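Alpha-glucosidase (Pseudoalteromonas sp. K8, PDB 5HQA) hydrolyses alpha-glucosidic linkages as a glycoside hydrolase family 97 enzyme, is activated by chloride, and here holds the inhibitor acarbose beside a calcium ion. Local coordinates at residues A[456-461]-A[468-473]; A[143-146]-A[152-155]; A[500-503]-A[507-510]. All coordinates share one frame; numbering follows the deposited sequence.

Interaction 1 (A[456-461]-A[468-473]); sequences GARGQE and PPNPPE. With CA (calcium ion), chain C; AC1 (4,6-dideoxy-4-{[(1S,4R,5S,6S)-4,5,6-trihydroxy-3-(hydroxymethyl)cyclohex-2-en-1-yl]amino}-alpha-D-glucopyranose), chain B.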
loop_
_atom_site.group_PDB
_atom_site.type_symbol
_atom_site.label_atom_id
_atom_site.label_comp_id
_atom_site.label_asym_id
_atom_site.label_seq_id
_atom_site.Cartn_x
_atom_site.Cartn_y
_atom_site.Cartn_z
ATOM N N GLY A 456 5.407 1.943 -3.458
ATOM C CA GLY A 456 4.638 3.188 -3.358
ATOM C C GLY A 456 4.822 3.952 -2.060
ATOM O O GLY A 456 3.865 4.568 -1.551
ATOM N N ALA A 457 6.040 3.936 -1.521
ATOM C CA ALA A 457 6.482 4.563 -0.283
ATOM C C ALA A 457 7.952 4.201 -0.138
ATOM O O ALA A 457 8.447 3.292 -0.815
ATOM C CB ALA A 457 5.685 4.079 0.943
ATOM N N ARG A 458 8.648 4.907 0.747
ATOM C CA ARG A 458 10.027 4.536 1.046
ATOM C C ARG A 458 10.054 3.246 1.860
ATOM O O ARG A 458 9.529 3.197 2.979
ATOM C CB ARG A 458 10.723 5.662 1.801
ATOM C CG ARG A 458 11.122 6.827 0.903
ATOM C CD ARG A 458 11.716 7.983 1.712
ATOM N NE ARG A 458 12.890 7.588 2.495
ATOM C CZ ARG A 458 14.063 8.219 2.472
ATOM N NH1 ARG A 458 14.249 9.284 1.696
ATOM N NH2 ARG A 458 15.058 7.786 3.239
ATOM N N GLY A 459 10.665 2.201 1.300
ATOM C CA GLY A 459 10.889 0.961 1.998
ATOM C C GLY A 459 12.337 0.776 2.417
ATOM O O GLY A 459 13.118 1.734 2.515
ATOM N N GLN A 460 12.702 -0.489 2.659
ATOM C CA GLN A 460 14.029 -0.829 3.175
ATOM C C GLN A 460 15.155 -0.340 2.271
ATOM O O GLN A 460 16.254 -0.040 2.759
ATOM C CB GLN A 460 14.131 -2.345 3.341
ATOM C CG GLN A 460 15.323 -2.821 4.152
ATOM C CD GLN A 460 15.061 -2.725 5.645
ATOM O OE1 GLN A 460 15.440 -1.743 6.293
ATOM N NE2 GLN A 460 14.405 -3.746 6.198
ATOM N N GLU A 461 14.922 -0.280 0.955
ATOM C CA GLU A 461 16.003 0.080 0.037
ATOM C C GLU A 461 16.597 1.444 0.364
ATOM O O GLU A 461 17.801 1.654 0.182
ATOM C CB GLU A 461 15.501 0.061 -1.406
ATOM C CG GLU A 461 14.323 1.005 -1.655
ATOM C CD GLU A 461 13.952 1.099 -3.122
ATOM O OE1 GLU A 461 14.723 0.576 -3.954
ATOM O OE2 GLU A 461 12.903 1.703 -3.449
ATOM N N PRO A 468 19.715 11.001 3.686
ATOM C CA PRO A 468 19.686 10.044 4.791
ATOM C C PRO A 468 18.769 8.841 4.572
ATOM O O PRO A 468 17.859 8.877 3.718
ATOM C CB PRO A 468 19.159 10.891 5.954
ATOM C CG PRO A 468 18.191 11.807 5.286
ATOM C CD PRO A 468 18.860 12.170 3.966
ATOM N N PRO A 469 18.998 7.791 5.368
ATOM C CA PRO A 469 18.083 6.645 5.367
ATOM C C PRO A 469 16.765 7.009 6.030
ATOM O O PRO A 469 16.590 8.152 6.476
ATOM C CB PRO A 469 18.859 5.590 6.168
ATOM C CG PRO A 469 19.652 6.405 7.139
ATOM C CD PRO A 469 20.082 7.630 6.359
ATOM N N ASN A 470 15.831 6.066 6.093
ATOM C CA ASN A 470 14.561 6.335 6.756
ATOM C C ASN A 470 14.808 6.672 8.226
ATOM O O ASN A 470 15.658 6.049 8.873
ATOM C CB ASN A 470 13.619 5.131 6.657
ATOM C CG ASN A 470 13.338 4.710 5.218
ATOM O OD1 ASN A 470 13.414 5.523 4.290
ATOM N ND2 ASN A 470 13.003 3.434 5.031
ATOM N N PRO A 471 14.088 7.640 8.784
ATOM C CA PRO A 471 14.280 7.999 10.194
ATOM C C PRO A 471 13.605 6.994 11.110
ATOM O O PRO A 471 12.743 6.215 10.674
ATOM C CB PRO A 471 13.606 9.379 10.297
ATOM C CG PRO A 471 12.494 9.295 9.272
ATOM C CD PRO A 471 13.093 8.503 8.118
ATOM N N PRO A 472 13.979 6.973 12.388
ATOM C CA PRO A 472 13.310 6.072 13.341
ATOM C C PRO A 472 11.790 6.132 13.311
ATOM O O PRO A 472 11.142 5.094 13.500
ATOM C CB PRO A 472 13.869 6.547 14.682
ATOM C CG PRO A 472 15.271 6.969 14.325
ATOM C CD PRO A 472 15.161 7.629 12.981
ATOM N N GLU A 473 11.192 7.301 13.065
ATOM C CA GLU A 473 9.730 7.415 13.096
ATOM C C GLU A 473 9.045 6.850 11.849
ATOM O O GLU A 473 7.806 6.812 11.799
ATOM C CB GLU A 473 9.324 8.884 13.268
ATOM C CG GLU A 473 9.579 9.715 12.015
ATOM C CD GLU A 473 9.218 11.183 12.190
ATOM O OE1 GLU A 473 8.828 11.593 13.311
ATOM O OE2 GLU A 473 9.335 11.930 11.194
HETATM CA CA CA C . 11.584 1.863 -5.338
HETATM C C1 AC1 B . 15.702 5.245 -7.622
HETATM O O2 AC1 B . 13.696 6.298 -6.847
HETATM C C2 AC1 B . 14.207 5.073 -7.398
HETATM C C4A AC1 B . 14.631 -2.502 -7.255
HETATM C C3 AC1 B . 13.910 3.899 -6.505
HETATM O O3 AC1 B . 12.496 3.807 -6.254
HETATM C C4 AC1 B . 14.450 2.637 -7.123
HETATM N N4A AC1 B . 13.955 1.389 -6.461
HETATM C C5 AC1 B . 15.945 2.838 -6.934
HETATM O O5 AC1 B . 16.379 3.926 -7.852
HETATM C C6 AC1 B . 16.784 1.627 -7.198
HETATM C C1B AC1 B . 13.427 0.338 -7.404
HETATM C C2B AC1 B . 12.830 -0.956 -6.537
HETATM O O2B AC1 B . 11.949 -0.437 -5.541
HETATM C C3B AC1 B . 13.869 -1.750 -6.021
HETATM O O3B AC1 B . 13.402 -2.777 -5.111
HETATM O O4 AC1 B . 15.762 -3.202 -6.775
HETATM C C5B AC1 B . 15.036 -1.597 -8.305
HETATM C C7B AC1 B . 14.366 -0.116 -8.375
HETATM C C6B AC1 B . 15.574 -2.224 -9.602
HETATM O O6B AC1 B . 14.491 -2.767 -10.290
HETATM O O HOH W 1 16.765 10.646 1.926
#
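P468 meets R458 through its backbone: NH2 of R458 donates to P468 O at 3.0 Å, with an N-H...O angle of 162°. A water bridges the same pair. It accepts from R458 NH1 and donates to P468 O. The peptide carbon of P469 then lies at the rim of the guanidinium, near its plane. N470 carries most of the contact. Its OD1 takes two bonds from R458, side-on, at 2.8 Å from NE and 3.0 Å from NH2. The NE bond runs nearly along the C=O axis of the amide. Both bonds lie in the guanidinium plane, and the amide is turned 58° from it. R458 gets there by a bend at chi3 (58°) in its chain. The other end of the N470 amide reaches back, and ND2 donates to G459 O at 3.0 Å from above the carbonyl plane. The amide therefore ties together a side chain and the backbone next to it. Two residues after G459, E461 OE2 binds the calcium ion at 2.3 Å. The two segments flank the short helix 462-465. The first follows strand 451-454, a strand of the parallel barrel sheet, and the second leads into helix 474-478.

Interaction 2 (A[143-146]-A[152-155]); sequences WWIP and RYEY. With CA (calcium ion), chain C; AC1 (4,6-dideoxy-4-{[(1S,4R,5S,6S)-4,5,6-trihydroxy-3-(hydroxymethyl)cyclohex-2-en-1-yl]amino}-alpha-D-glucopyranose), chain B.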
loop_
_atom_site.group_PDB
_atom_site.type_symbol
_atom_site.label_atom_id
_atom_site.label_comp_id
_atom_site.label_asym_id
_atom_site.label_seq_id
_atom_site.Cartn_x
_atom_site.Cartn_y
_atom_site.Cartn_z
ATOM N N TRP A 143 0.212 14.624 8.928
ATOM C CA TRP A 143 1.401 13.824 8.642
ATOM C C TRP A 143 1.327 13.419 7.177
ATOM O O TRP A 143 0.474 12.607 6.811
ATOM C CB TRP A 143 1.458 12.593 9.544
ATOM C CG TRP A 143 1.321 12.902 11.011
ATOM C CD1 TRP A 143 2.321 13.243 11.868
ATOM C CD2 TRP A 143 0.112 12.880 11.794
ATOM N NE1 TRP A 143 1.815 13.430 13.136
ATOM C CE2 TRP A 143 0.463 13.208 13.116
ATOM C CE3 TRP A 143 -1.228 12.595 11.504
ATOM C CZ2 TRP A 143 -0.477 13.271 14.146
ATOM C CZ3 TRP A 143 -2.156 12.652 12.526
ATOM C CH2 TRP A 143 -1.775 12.989 13.831
ATOM N N TRP A 144 2.205 13.966 6.332
ATOM C CA TRP A 144 1.923 13.922 4.899
ATOM C C TRP A 144 3.202 13.873 4.068
ATOM O O TRP A 144 4.288 14.236 4.533
ATOM C CB TRP A 144 1.085 15.142 4.488
ATOM C CG TRP A 144 1.724 16.454 4.871
ATOM C CD1 TRP A 144 1.604 17.110 6.069
ATOM C CD2 TRP A 144 2.573 17.271 4.051
ATOM N NE1 TRP A 144 2.323 18.285 6.041
ATOM C CE2 TRP A 144 2.924 18.409 4.815
ATOM C CE3 TRP A 144 3.071 17.151 2.747
ATOM C CZ2 TRP A 144 3.750 19.422 4.314
ATOM C CZ3 TRP A 144 3.891 18.158 2.248
ATOM C CH2 TRP A 144 4.221 19.279 3.029
ATOM N N ILE A 145 3.053 13.431 2.816
ATOM C CA ILE A 145 4.127 13.536 1.826
ATOM C C ILE A 145 3.676 14.436 0.682
ATOM O O ILE A 145 2.482 14.480 0.343
ATOM C CB ILE A 145 4.575 12.162 1.291
ATOM C CG1 ILE A 145 3.387 11.369 0.713
ATOM C CG2 ILE A 145 5.345 11.380 2.372
ATOM C CD1 ILE A 145 3.795 10.354 -0.367
ATOM N N PRO A 146 4.595 15.162 0.058
ATOM C CA PRO A 146 4.207 16.060 -1.032
ATOM C C PRO A 146 3.833 15.278 -2.275
ATOM O O PRO A 146 4.367 14.198 -2.546
ATOM C CB PRO A 146 5.475 16.888 -1.267
ATOM C CG PRO A 146 6.590 15.905 -0.912
ATOM C CD PRO A 146 6.053 15.171 0.299
ATOM N N ARG A 152 7.953 10.897 -6.544
ATOM C CA ARG A 152 6.687 10.122 -6.586
ATOM C C ARG A 152 6.169 9.951 -5.157
ATOM O O ARG A 152 5.977 10.955 -4.451
ATOM C CB ARG A 152 6.922 8.812 -7.346
ATOM C CG ARG A 152 7.473 8.944 -8.785
ATOM C CD ARG A 152 7.870 7.555 -9.330
ATOM N NE ARG A 152 8.594 6.844 -8.289
ATOM C CZ ARG A 152 9.896 6.942 -8.083
ATOM N NH1 ARG A 152 10.644 7.677 -8.885
ATOM N NH2 ARG A 152 10.449 6.288 -7.079
ATOM N N TYR A 153 5.910 8.724 -4.695
ATOM C CA TYR A 153 5.452 8.493 -3.331
ATOM C C TYR A 153 6.599 8.281 -2.355
ATOM O O TYR A 153 6.348 8.125 -1.153
ATOM C CB TYR A 153 4.531 7.265 -3.260
ATOM C CG TYR A 153 3.296 7.304 -4.134
ATOM C CD1 TYR A 153 2.290 8.251 -3.924
ATOM C CD2 TYR A 153 3.109 6.356 -5.139
ATOM C CE1 TYR A 153 1.138 8.270 -4.722
ATOM C CE2 TYR A 153 1.971 6.362 -5.937
ATOM C CZ TYR A 153 0.992 7.322 -5.724
ATOM O OH TYR A 153 -0.128 7.317 -6.525
ATOM N N GLU A 154 7.844 8.247 -2.834
ATOM C CA GLU A 154 8.973 7.838 -1.995
ATOM C C GLU A 154 9.563 9.056 -1.279
ATOM O O GLU A 154 10.634 9.571 -1.614
ATOM C CB GLU A 154 10.011 7.095 -2.832
ATOM C CG GLU A 154 9.534 5.693 -3.247
ATOM C CD GLU A 154 10.509 4.968 -4.177
ATOM O OE1 GLU A 154 10.395 3.729 -4.317
ATOM O OE2 GLU A 154 11.381 5.638 -4.773
ATOM N N TYR A 155 8.831 9.507 -0.258
ATOM C CA TYR A 155 9.239 10.608 0.607
ATOM C C TYR A 155 9.045 10.206 2.060
ATOM O O TYR A 155 8.163 9.405 2.375
ATOM C CB TYR A 155 8.406 11.871 0.339
ATOM C CG TYR A 155 8.745 12.542 -0.961
ATOM C CD1 TYR A 155 9.767 13.482 -1.020
ATOM C CD2 TYR A 155 8.058 12.231 -2.135
ATOM C CE1 TYR A 155 10.097 14.111 -2.218
ATOM C CE2 TYR A 155 8.383 12.848 -3.335
ATOM C CZ TYR A 155 9.406 13.790 -3.368
ATOM O OH TYR A 155 9.745 14.420 -4.544
HETATM CA CA CA C . 11.584 1.863 -5.338
HETATM C C1 AC1 B . 15.702 5.245 -7.622
HETATM O O2 AC1 B . 13.696 6.298 -6.847
HETATM C C2 AC1 B . 14.207 5.073 -7.398
HETATM C C4A AC1 B . 14.631 -2.502 -7.255
HETATM C C3 AC1 B . 13.910 3.899 -6.505
HETATM O O3 AC1 B . 12.496 3.807 -6.254
HETATM C C4 AC1 B . 14.450 2.637 -7.123
HETATM N N4A AC1 B . 13.955 1.389 -6.461
HETATM C C5 AC1 B . 15.945 2.838 -6.934
HETATM O O5 AC1 B . 16.379 3.926 -7.852
HETATM C C6 AC1 B . 16.784 1.627 -7.198
HETATM C C1B AC1 B . 13.427 0.338 -7.404
HETATM C C2B AC1 B . 12.830 -0.956 -6.537
HETATM O O2B AC1 B . 11.949 -0.437 -5.541
HETATM C C3B AC1 B . 13.869 -1.750 -6.021
HETATM O O3B AC1 B . 13.402 -2.777 -5.111
HETATM O O4 AC1 B . 15.762 -3.202 -6.775
HETATM C C5B AC1 B . 15.036 -1.597 -8.305
HETATM C C7B AC1 B . 14.366 -0.116 -8.375
HETATM C C6B AC1 B . 15.574 -2.224 -9.602
HETATM O O6B AC1 B . 14.491 -2.767 -10.290
HETATM O O HOH W 2 5.332 13.460 -4.993
#
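P146 lays its ring over one face of the Y155 ring. P146 CG sits 3.9 Å from the centroid of the Y155 ring and only 8° off the normal, a CH-pi contact. Beside it, I145 CG2 presses against Y155 at 3.7 Å from CB, while I145 CD1 reaches into the hollow at Y153, 3.5 Å from the backbone O and at the edge of the ring. With chi1 at 55°, CG1 of I145 stands between the backbone N and the carbonyl carbon, and the two branches part to meet the two tyrosines. Y155 OH is held by the backbone N of N151. An alanine in place of Y155 would probably leave a gap over P146 and the backbone N of N151 without the hydroxyl. One water donates to both P146 O and R152 O. No direct hydrogen bond joins the segments. R152 NH2 pairs with E154 OE2 at 2.6 Å, and E154 OE1 binds the calcium ion at 2.4 Å. R152 NH2 also donates to O2 of the bound sugar, at 3.3 Å. The contact thus has an apolar side toward strand 141-144 and a charged side at the calcium and glycan site.

Interaction 3 (A[500-503]-A[507-510]); sequences NGLG and NRPQ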
loop_
_atom_site.group_PDB
_atom_site.type_symbol
_atom_site.label_atom_id
_atom_site.label_comp_id
_atom_site.label_asym_id
_atom_site.label_seq_id
_atom_site.Cartn_x
_atom_site.Cartn_y
_atom_site.Cartn_z
ATOM N N ASN A 500 27.654 -0.268 6.597
ATOM C CA ASN A 500 28.214 1.060 6.391
ATOM C C ASN A 500 28.737 1.667 7.686
ATOM O O ASN A 500 29.026 2.870 7.728
ATOM C CB ASN A 500 27.165 1.989 5.770
ATOM C CG ASN A 500 27.036 1.813 4.266
ATOM O OD1 ASN A 500 28.019 1.528 3.572
ATOM N ND2 ASN A 500 25.827 2.006 3.748
ATOM N N GLY A 501 28.855 0.877 8.741
ATOM C CA GLY A 501 29.181 1.425 10.050
ATOM C C GLY A 501 27.941 1.733 10.869
ATOM O O GLY A 501 26.862 2.022 10.345
ATOM N N LEU A 502 28.100 1.664 12.190
ATOM C CA LEU A 502 27.011 1.960 13.114
ATOM C C LEU A 502 26.950 3.467 13.365
ATOM O O LEU A 502 27.605 4.266 12.684
ATOM C CB LEU A 502 27.181 1.167 14.406
ATOM C CG LEU A 502 26.936 -0.338 14.263
ATOM C CD1 LEU A 502 27.083 -1.038 15.602
ATOM C CD2 LEU A 502 25.563 -0.606 13.650
ATOM N N GLY A 503 26.160 3.878 14.361
ATOM C CA GLY A 503 25.954 5.291 14.617
ATOM C C GLY A 503 24.777 5.846 13.838
ATOM O O GLY A 503 24.087 5.150 13.084
ATOM N N ASN A 507 24.363 5.356 6.198
ATOM C CA ASN A 507 23.215 4.755 5.521
ATOM C C ASN A 507 23.031 3.334 6.040
ATOM O O ASN A 507 23.821 2.440 5.720
ATOM C CB ASN A 507 23.398 4.767 4.006
ATOM C CG ASN A 507 23.107 6.134 3.389
ATOM O OD1 ASN A 507 22.133 6.819 3.755
ATOM N ND2 ASN A 507 23.949 6.533 2.437
ATOM N N ARG A 508 21.988 3.130 6.839
ATOM C CA ARG A 508 21.647 1.853 7.448
ATOM C C ARG A 508 20.215 1.960 7.934
ATOM O O ARG A 508 19.708 3.076 8.098
ATOM C CB ARG A 508 22.576 1.535 8.629
ATOM C CG ARG A 508 22.726 2.732 9.561
ATOM C CD ARG A 508 23.156 2.360 10.978
ATOM N NE ARG A 508 22.123 1.637 11.717
ATOM C CZ ARG A 508 22.062 1.578 13.046
ATOM N NH1 ARG A 508 22.960 2.224 13.790
ATOM N NH2 ARG A 508 21.098 0.877 13.634
ATOM N N PRO A 509 19.532 0.836 8.173
ATOM C CA PRO A 509 18.262 0.928 8.910
ATOM C C PRO A 509 18.543 1.504 10.285
ATOM O O PRO A 509 19.403 1.012 11.020
ATOM C CB PRO A 509 17.765 -0.525 8.977
ATOM C CG PRO A 509 18.504 -1.237 7.855
ATOM C CD PRO A 509 19.854 -0.557 7.810
ATOM N N GLN A 510 17.851 2.591 10.607
ATOM C CA GLN A 510 18.046 3.255 11.894
ATOM C C GLN A 510 17.086 2.654 12.919
ATOM O O GLN A 510 16.156 3.292 13.409
ATOM C CB GLN A 510 17.866 4.759 11.735
ATOM C CG GLN A 510 18.923 5.341 10.806
ATOM C CD GLN A 510 18.949 6.853 10.813
ATOM O OE1 GLN A 510 17.907 7.507 10.940
ATOM N NE2 GLN A 510 20.147 7.422 10.685
HETATM O O HOH W 3 22.603 5.912 10.846
#
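N500 ND2 donates to N507 O at 2.8 Å, and the N-H...O angle of 168° makes this a nearly straight bond. The donor lies in the carbonyl plane, on a lone pair. The acceptor also lies close to the amide plane of N500. Outside the segments, N507 OD1 accepts from the backbone N of T467. The second link is weaker. R508 NH1 reaches G503 O at 3.2 Å, with an angle of 133°. A water adds to it by donating to G503 O and accepting from Q510 NE2. A bend at chi3 (-69°) folds the R508 guanidinium back toward its own segment, where NE donates to P509 O at 2.9 Å from above the carbonyl plane. R508 NH2 donates to W624 O, also outside the segments. Several acceptors thus share the one guanidinium group and would limit its rotation. Packing is lighter. L502 lays CD2 over one face of the guanidinium, offset toward the rim, 3.8 Å from R508 NH1. The aliphatic part of R508 brings CD to 3.8 Å from G501 O. G501 and G503 both have positive phi, at angles where a CB would crowd the preceding carbonyl. This is a glycine-rich surface loop without regular structure. It lies between helices 482-485 and 513-522 of the glycoside hydrolase 97 family region, and the side chain of N507 is about 6 Å from a bound glucose.

Along the chain the order is interaction 2, 1, 3. Interaction 2 belongs to the N-terminal family region and begins on strand 141-144 of an antiparallel sheet. Interactions 1 and 3 lie in the family region of the TIM-barrel clan. The centres of 1 and 2 are about 11 Å apart, and the two contacts touch. E154 from one and E461 from the other bind the same calcium ion, which E437 and E455 also hold. The calcium site therefore joins two chain regions around the glycan. Interaction 3 is about 13 Å from interaction 1, centre to centre, and packs on its prolines through N507, R508 and Q510. Its nearest atoms to interaction 2 are about 13 Å away.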